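2,3-dihydroxybenzoate-AMP ligase (Mycobacterium smegmatis, PDB 5KEI) belongs to the ANL clan of AMP-binding enzymes, pairing a large AMP-binding region with a smaller C-terminal domain. Local coordinates at residues A[233-242]-A[359-367]; A[58-66]-A[270-278]. All coordinates share one frame; numbering follows the deposited sequence.

Interaction 1: residues A[233-242]-A[359-367]; sequences NATASAELCR and LLNYTRIGD
Tyr362 OH donates a hydrogen bond to Ser237 OG at 2.9 Å; OG also lies close to Asn233 O, one turn earlier in its own helix, at a modelled distance so short that its exact length is doubtful. Tyr362 reaches the hydroxyl because its CG stands beside the backbone N (chi1 -62°), sending the ring from the strand up to the helix. Cys241 SG makes a sulfur-aromatic contact with that ring, 5.2 Å from its centroid and oblique, 37° off the normal. The arrangement is a helix laid on a sheet: helix 233-240 runs nearly parallel to strand 360-362, at 6°, with the two axes 11.1 Å apart. In that mixed sheet, 360-362 lies antiparallel between strands 349-354 and 378-379. Leu240 divides its branches between Tyr362 and Arg364, CD2 lying 3.8 Å from Tyr362 CB and CD1 resting over one face of the Arg364 guanidinium, 3.2 Å above the plane and near its rim. The orientation of the guanidinium is fixed by bonds from NH1 to Tyr362 O (2.9 Å, in the guanidinium plane) and to Arg378 O, and from NH2 to Pro379 O, so that one face is turned to the methyl. At the C-terminal end of the helix, where Arg242 with positive phi completes a Schellman motif, a water donates to Leu240 O at 2.7 Å and accepts from Ile365 N at 2.7 Å.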
loop_
_atom_site.group_PDB
_atom_site.type_symbol
_atom_site.label_atom_id
_atom_site.label_comp_id
_atom_site.label_asym_id
_atom_site.label_seq_id
_atom_site.Cartn_x
_atom_site.Cartn_y
_atom_site.Cartn_z
ATOM N N ASN A 233 13.291 2.650 0.048
ATOM C CA ASN A 233 12.186 3.133 -0.780
ATOM C C ASN A 233 12.117 4.693 -0.564
ATOM O O ASN A 233 12.039 5.516 -1.483
ATOM C CB ASN A 233 10.858 2.483 -0.359
ATOM C CG ASN A 233 9.709 2.979 -1.178
ATOM O OD1 ASN A 233 9.082 3.927 -0.815
ATOM N ND2 ASN A 233 9.349 2.245 -2.211
ATOM N N ALA A 234 12.149 5.089 0.701
ATOM C CA ALA A 234 12.157 6.505 1.107
ATOM C C ALA A 234 13.424 7.266 0.664
ATOM O O ALA A 234 13.339 8.369 0.118
ATOM C CB ALA A 234 11.981 6.595 2.620
ATOM N N THR A 235 14.583 6.690 0.951
ATOM C CA THR A 235 15.878 7.337 0.673
ATOM C C THR A 235 16.059 7.581 -0.822
ATOM O O THR A 235 16.312 8.713 -1.266
ATOM C CB THR A 235 17.031 6.475 1.172
ATOM O OG1 THR A 235 16.794 6.133 2.547
ATOM C CG2 THR A 235 18.373 7.193 0.984
ATOM N N ALA A 236 15.937 6.506 -1.592
ATOM C CA ALA A 236 16.054 6.584 -3.037
ATOM C C ALA A 236 15.013 7.538 -3.637
ATOM O O ALA A 236 15.317 8.256 -4.573
ATOM C CB ALA A 236 15.928 5.200 -3.655
ATOM N N SER A 237 13.799 7.553 -3.091
ATOM C CA SER A 237 12.741 8.440 -3.611
ATOM C C SER A 237 13.042 9.885 -3.316
ATOM O O SER A 237 12.760 10.764 -4.139
ATOM C CB SER A 237 11.364 8.106 -3.014
ATOM O OG SER A 237 10.985 6.801 -3.338
ATOM N N ALA A 238 13.554 10.135 -2.112
ATOM C CA ALA A 238 13.926 11.489 -1.695
ATOM C C ALA A 238 15.151 11.974 -2.484
ATOM O O ALA A 238 15.256 13.150 -2.817
ATOM C CB ALA A 238 14.188 11.541 -0.179
ATOM N N GLU A 239 16.063 11.064 -2.800
ATOM C CA GLU A 239 17.166 11.416 -3.669
ATOM C C GLU A 239 16.686 11.765 -5.085
ATOM O O GLU A 239 17.168 12.716 -5.696
ATOM C CB GLU A 239 18.181 10.284 -3.745
ATOM C CG GLU A 239 19.435 10.696 -4.499
ATOM C CD GLU A 239 20.197 9.523 -5.089
ATOM O OE1 GLU A 239 20.098 8.390 -4.554
ATOM O OE2 GLU A 239 20.893 9.744 -6.105
ATOM N N LEU A 240 15.743 10.988 -5.603
ATOM C CA LEU A 240 15.262 11.190 -6.960
ATOM C C LEU A 240 14.521 12.516 -7.047
ATOM O O LEU A 240 14.642 13.252 -8.035
ATOM C CB LEU A 240 14.367 10.024 -7.395
ATOM C CG LEU A 240 13.738 10.012 -8.799
ATOM C CD1 LEU A 240 13.500 8.577 -9.236
ATOM C CD2 LEU A 240 12.423 10.797 -8.840
ATOM N N CYS A 241 13.765 12.825 -6.001
ATOM C CA CYS A 241 12.997 14.065 -5.971
ATOM C C CYS A 241 13.853 15.250 -5.595
ATOM O O CYS A 241 13.363 16.377 -5.564
ATOM C CB CYS A 241 11.826 13.958 -4.996
ATOM S SG CYS A 241 10.562 12.761 -5.492
ATOM N N ARG A 242 15.117 14.978 -5.274
ATOM C CA ARG A 242 16.096 16.014 -4.958
ATOM C C ARG A 242 15.723 16.807 -3.695
ATOM O O ARG A 242 15.980 18.009 -3.607
ATOM C CB ARG A 242 16.266 16.963 -6.160
ATOM C CG ARG A 242 16.434 16.247 -7.510
ATOM C CD ARG A 242 17.887 16.235 -7.990
ATOM N NE ARG A 242 18.069 15.438 -9.210
ATOM C CZ ARG A 242 19.248 15.163 -9.775
ATOM N NH1 ARG A 242 20.380 15.629 -9.251
ATOM N NH2 ARG A 242 19.297 14.422 -10.878
ATOM N N LEU A 359 6.893 -1.693 -6.609
ATOM C CA LEU A 359 7.351 -0.904 -7.769
ATOM C C LEU A 359 6.871 0.539 -7.817
ATOM O O LEU A 359 5.672 0.815 -7.757
ATOM C CB LEU A 359 6.938 -1.572 -9.083
ATOM C CG LEU A 359 7.548 -0.885 -10.324
ATOM C CD1 LEU A 359 9.039 -1.136 -10.426
ATOM C CD2 LEU A 359 6.855 -1.277 -11.615
ATOM N N LEU A 360 7.831 1.460 -7.914
ATOM C CA LEU A 360 7.519 2.867 -8.089
ATOM C C LEU A 360 8.050 3.368 -9.436
ATOM O O LEU A 360 9.214 3.133 -9.787
ATOM C CB LEU A 360 8.095 3.696 -6.941
ATOM C CG LEU A 360 7.547 3.428 -5.536
ATOM C CD1 LEU A 360 8.414 4.093 -4.469
ATOM C CD2 LEU A 360 6.139 3.930 -5.444
ATOM N N ASN A 361 7.177 4.041 -10.187
ATOM C CA ASN A 361 7.566 4.709 -11.430
ATOM C C ASN A 361 7.391 6.203 -11.260
ATOM O O ASN A 361 6.305 6.667 -10.895
ATOM C CB ASN A 361 6.737 4.212 -12.623
ATOM C CG ASN A 361 6.892 2.740 -12.851
ATOM O OD1 ASN A 361 7.886 2.300 -13.423
ATOM N ND2 ASN A 361 5.917 1.955 -12.388
ATOM N N TYR A 362 8.474 6.942 -11.486
ATOM C CA TYR A 362 8.475 8.400 -11.387
ATOM C C TYR A 362 8.944 9.012 -12.685
ATOM O O TYR A 362 9.805 8.445 -13.363
ATOM C CB TYR A 362 9.429 8.921 -10.313
ATOM C CG TYR A 362 9.197 8.530 -8.886
ATOM C CD1 TYR A 362 8.442 9.332 -8.039
ATOM C CD2 TYR A 362 9.806 7.412 -8.357
ATOM C CE1 TYR A 362 8.265 8.990 -6.717
ATOM C CE2 TYR A 362 9.618 7.062 -7.051
ATOM C CZ TYR A 362 8.861 7.859 -6.234
ATOM O OH TYR A 362 8.707 7.508 -4.921
ATOM N N THR A 363 8.428 10.190 -13.001
ATOM C CA THR A 363 9.120 11.062 -13.929
ATOM C C THR A 363 10.271 11.702 -13.146
ATOM O O THR A 363 10.183 11.888 -11.929
ATOM C CB THR A 363 8.185 12.127 -14.535
ATOM O OG1 THR A 363 7.376 12.722 -13.505
ATOM C CG2 THR A 363 7.288 11.498 -15.572
ATOM N N ARG A 364 11.366 12.004 -13.824
ATOM C CA ARG A 364 12.507 12.610 -13.139
ATOM C C ARG A 364 12.370 14.143 -13.120
ATOM O O ARG A 364 11.581 14.727 -13.883
ATOM C CB ARG A 364 13.818 12.171 -13.793
ATOM C CG ARG A 364 14.006 10.633 -13.916
ATOM C CD ARG A 364 13.518 9.877 -12.678
ATOM N NE ARG A 364 14.236 8.626 -12.405
ATOM C CZ ARG A 364 13.715 7.409 -12.523
ATOM N NH1 ARG A 364 12.462 7.255 -12.926
ATOM N NH2 ARG A 364 14.448 6.338 -12.232
ATOM N N ILE A 365 13.111 14.792 -12.229
ATOM C CA ILE A 365 12.901 16.214 -11.945
ATOM C C ILE A 365 13.180 17.137 -13.141
ATOM O O ILE A 365 12.425 18.085 -13.396
ATOM C CB ILE A 365 13.752 16.670 -10.750
ATOM C CG1 ILE A 365 13.251 16.002 -9.472
ATOM C CG2 ILE A 365 13.690 18.183 -10.589
ATOM C CD1 ILE A 365 11.806 16.221 -9.210
ATOM N N GLY A 366 14.222 16.865 -13.912
ATOM C CA GLY A 366 14.439 17.712 -15.078
ATOM C C GLY A 366 13.679 17.383 -16.360
ATOM O O GLY A 366 13.896 18.030 -17.380
ATOM N N ASP A 367 12.797 16.384 -16.323
ATOM C CA ASP A 367 12.222 15.815 -17.550
ATOM C C ASP A 367 11.406 16.781 -18.392
ATOM O O ASP A 367 10.682 17.616 -17.849
ATOM C CB ASP A 367 11.348 14.612 -17.214
ATOM C CG ASP A 367 12.145 13.369 -17.076
ATOM O OD1 ASP A 367 13.341 13.443 -17.432
ATOM O OD2 ASP A 367 11.591 12.334 -16.638
HETATM O O HOH W 1 14.750 13.268 -10.711
#

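Interaction 2: residues A[58-66]-A[270-278]; sequences WPDHIAVID and MTVGATTVF
Ala63, Ile65, Thr276 and Phe278 carry the backbone bonds that join two parallel strands, 62-65 and 275-278, whose axes differ by 9°. Thr276 N gives to Ala63 O at 3.0 Å. Ile65 then uses both its polar groups, N to Thr276 O at 2.7 Å and O from Phe278 N at 2.8 Å, the alternation expected of parallel pairing. One water extends the bonding where the strands begin: it donates to Ala63 O at 2.7 Å and to Ala274 O at 2.9 Å, and accepts from Thr276 OG1 at 2.9 Å.

Aromatic contacts lie at both ends. Gly273 CA sits over one face of the Trp58 indole, a CH-pi contact 3.8 Å from the centroid of the six-membered ring and 27° off its normal. Gly273 has positive phi, which glycine adopts easily; separately, its lack of a side chain lets the indole come this close. At the other end Val64 CG1 and Ile65 O meet the edge of the Phe278 ring near its plane.

In the apolar packing, Thr275 CG2, anti to the backbone N with OG1 at chi1 -53°, lies 3.7 Å from Ile65 CD1, and Val277 CG2 packs against Ile65 CB.

Toward strand 70-72 the pairing is broken by a classic beta bulge, Ala63 and Val64 sharing His71 as partner. On the other flank strand 248-251 adjoins 275-278, while helices 265-271 and 107-117 pack against the face bearing Val64.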
loop_
_atom_site.group_PDB
_atom_site.type_symbol
_atom_site.label_atom_id
_atom_site.label_comp_id
_atom_site.label_asym_id
_atom_site.label_seq_id
_atom_site.Cartn_x
_atom_site.Cartn_y
_atom_site.Cartn_z
ATOM N N TRP A 58 20.340 16.909 12.250
ATOM C CA TRP A 58 19.616 18.174 12.213
ATOM C C TRP A 58 18.753 18.322 13.447
ATOM O O TRP A 58 17.526 18.442 13.328
ATOM C CB TRP A 58 18.752 18.268 10.955
ATOM C CG TRP A 58 19.527 18.042 9.714
ATOM C CD1 TRP A 58 20.340 18.938 9.088
ATOM C CD2 TRP A 58 19.579 16.837 8.938
ATOM N NE1 TRP A 58 20.904 18.366 7.973
ATOM C CE2 TRP A 58 20.449 17.083 7.853
ATOM C CE3 TRP A 58 18.978 15.582 9.057
ATOM C CZ2 TRP A 58 20.734 16.105 6.887
ATOM C CZ3 TRP A 58 19.249 14.625 8.099
ATOM C CH2 TRP A 58 20.125 14.889 7.028
ATOM N N PRO A 59 19.398 18.352 14.633
ATOM C CA PRO A 59 18.712 18.273 15.927
ATOM C C PRO A 59 17.616 19.325 16.048
ATOM O O PRO A 59 16.531 19.055 16.563
ATOM C CB PRO A 59 19.830 18.534 16.946
ATOM C CG PRO A 59 21.101 18.344 16.207
ATOM C CD PRO A 59 20.820 18.713 14.792
ATOM N N ASP A 60 17.885 20.513 15.528
ATOM C CA ASP A 60 17.023 21.655 15.798
ATOM C C ASP A 60 16.203 22.128 14.590
ATOM O O ASP A 60 15.441 23.091 14.694
ATOM C CB ASP A 60 17.890 22.777 16.357
ATOM C CG ASP A 60 18.697 22.320 17.581
ATOM O OD1 ASP A 60 18.068 21.833 18.550
ATOM O OD2 ASP A 60 19.950 22.392 17.555
ATOM N N HIS A 61 16.343 21.439 13.454
ATOM C CA HIS A 61 15.421 21.622 12.329
ATOM C C HIS A 61 14.021 21.145 12.735
ATOM O O HIS A 61 13.874 20.174 13.476
ATOM C CB HIS A 61 15.892 20.849 11.077
ATOM C CG HIS A 61 17.026 21.500 10.332
ATOM N ND1 HIS A 61 18.145 22.002 10.959
ATOM C CD2 HIS A 61 17.214 21.697 9.002
ATOM C CE1 HIS A 61 18.972 22.499 10.049
ATOM N NE2 HIS A 61 18.432 22.323 8.859
ATOM N N ILE A 62 12.993 21.829 12.253
ATOM C CA ILE A 62 11.628 21.395 12.490
ATOM C C ILE A 62 11.377 20.092 11.738
ATOM O O ILE A 62 11.640 20.004 10.546
ATOM C CB ILE A 62 10.622 22.457 12.042
ATOM C CG1 ILE A 62 10.932 23.795 12.712
ATOM C CG2 ILE A 62 9.220 22.012 12.374
ATOM C CD1 ILE A 62 10.836 23.741 14.215
ATOM N N ALA A 63 10.888 19.074 12.435
ATOM C CA ALA A 63 10.693 17.774 11.810
ATOM C C ALA A 63 9.270 17.631 11.281
ATOM O O ALA A 63 9.068 17.260 10.127
ATOM C CB ALA A 63 11.014 16.650 12.792
ATOM N N VAL A 64 8.289 17.933 12.129
ATOM C CA VAL A 64 6.892 17.751 11.784
ATOM C C VAL A 64 6.077 18.965 12.243
ATOM O O VAL A 64 6.404 19.585 13.251
ATOM C CB VAL A 64 6.342 16.461 12.410
ATOM C CG1 VAL A 64 6.980 15.225 11.759
ATOM C CG2 VAL A 64 6.601 16.451 13.914
ATOM N N ILE A 65 5.047 19.331 11.478
ATOM C CA ILE A 65 4.167 20.451 11.834
ATOM C C ILE A 65 2.709 20.066 11.617
ATOM O O ILE A 65 2.399 19.360 10.663
ATOM C CB ILE A 65 4.449 21.732 10.995
ATOM C CG1 ILE A 65 5.939 22.061 10.934
ATOM C CG2 ILE A 65 3.692 22.914 11.548
ATOM C CD1 ILE A 65 6.220 23.429 10.332
ATOM N N ASP A 66 1.820 20.499 12.508
ATOM C CA ASP A 66 0.384 20.475 12.219
ATOM C C ASP A 66 -0.214 21.767 12.752
ATOM O O ASP A 66 0.522 22.647 13.202
ATOM C CB ASP A 66 -0.333 19.229 12.790
ATOM C CG ASP A 66 -0.214 19.084 14.315
ATOM O OD1 ASP A 66 -0.191 20.099 15.041
ATOM O OD2 ASP A 66 -0.171 17.926 14.798
ATOM N N MET A 270 12.294 12.850 6.022
ATOM C CA MET A 270 13.091 12.750 7.239
ATOM C C MET A 270 14.521 12.285 6.960
ATOM O O MET A 270 15.419 12.566 7.741
ATOM C CB MET A 270 12.424 11.820 8.253
ATOM C CG MET A 270 11.286 12.463 9.041
ATOM S SD MET A 270 10.477 11.283 10.148
ATOM C CE MET A 270 11.690 11.107 11.432
ATOM N N THR A 271 14.745 11.588 5.855
ATOM C CA THR A 271 16.104 11.182 5.532
ATOM C C THR A 271 17.000 12.357 5.137
ATOM O O THR A 271 18.228 12.220 5.173
ATOM C CB THR A 271 16.154 10.151 4.387
ATOM O OG1 THR A 271 15.556 10.716 3.218
ATOM C CG2 THR A 271 15.443 8.857 4.772
ATOM N N VAL A 272 16.410 13.494 4.746
ATOM C CA VAL A 272 17.215 14.681 4.392
ATOM C C VAL A 272 17.067 15.855 5.368
ATOM O O VAL A 272 17.542 16.961 5.091
ATOM C CB VAL A 272 16.884 15.242 2.973
ATOM C CG1 VAL A 272 17.264 14.247 1.858
ATOM C CG2 VAL A 272 15.425 15.709 2.892
ATOM N N GLY A 273 16.399 15.632 6.496
ATOM C CA GLY A 273 16.212 16.697 7.469
ATOM C C GLY A 273 15.288 17.818 7.017
ATOM O O GLY A 273 15.396 18.948 7.492
ATOM N N ALA A 274 14.365 17.491 6.115
ATOM C CA ALA A 274 13.342 18.436 5.673
ATOM C C ALA A 274 12.164 18.511 6.642
ATOM O O ALA A 274 12.002 17.652 7.507
ATOM C CB ALA A 274 12.848 18.062 4.282
ATOM N N THR A 275 11.336 19.540 6.489
ATOM C CA THR A 275 10.146 19.690 7.327
ATOM C C THR A 275 8.934 19.004 6.685
ATOM O O THR A 275 8.738 19.070 5.468
ATOM C CB THR A 275 9.821 21.186 7.572
ATOM O OG1 THR A 275 10.986 21.859 8.072
ATOM C CG2 THR A 275 8.658 21.352 8.556
ATOM N N THR A 276 8.121 18.345 7.503
ATOM C CA THR A 276 6.874 17.766 7.028
ATOM C C THR A 276 5.686 18.431 7.722
ATOM O O THR A 276 5.676 18.585 8.948
ATOM C CB THR A 276 6.846 16.240 7.267
ATOM O OG1 THR A 276 7.787 15.603 6.387
ATOM C CG2 THR A 276 5.457 15.681 7.021
ATOM N N VAL A 277 4.694 18.829 6.932
ATOM C CA VAL A 277 3.480 19.475 7.432
ATOM C C VAL A 277 2.244 18.617 7.203
ATOM O O VAL A 277 1.921 18.318 6.067
ATOM C CB VAL A 277 3.229 20.824 6.740
ATOM C CG1 VAL A 277 1.925 21.401 7.224
ATOM C CG2 VAL A 277 4.407 21.795 6.970
ATOM N N PHE A 278 1.550 18.236 8.275
ATOM C CA PHE A 278 0.303 17.468 8.179
ATOM C C PHE A 278 -0.908 18.397 8.050
ATOM O O PHE A 278 -0.946 19.458 8.677
ATOM C CB PHE A 278 0.118 16.565 9.406
ATOM C CG PHE A 278 1.157 15.485 9.536
ATOM C CD1 PHE A 278 2.405 15.767 10.048
ATOM C CD2 PHE A 278 0.879 14.191 9.142
ATOM C CE1 PHE A 278 3.357 14.786 10.155
ATOM C CE2 PHE A 278 1.836 13.196 9.255
ATOM C CZ PHE A 278 3.070 13.494 9.760
HETATM O O HOH W 2 10.060 15.567 8.257
#

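From the N terminus the segments come in the order 58-66, 233-242, 270-278, 359-367, so the two contacts cross instead of nesting. Interaction 2 closes a loop of 203 residues, which holds the whole seven-stranded sheet and helix 227-240. Interaction 1 starts inside that loop and closes one of 116 residues, ending beyond it. Interaction 2 pairs two strands near one edge of the nine-stranded sheet; interaction 1 lays helix 227-240 on the same sheet near its other edge, at strand 360-362. Their centres are 19 Å apart, yet they meet directly: Thr271 OG1 packs on Ala238 CB at 3.8 Å, and Thr271 CG2 on Thr235 OG1 at 3.8 Å, so helix 227-240 touches the end of helix 265-271.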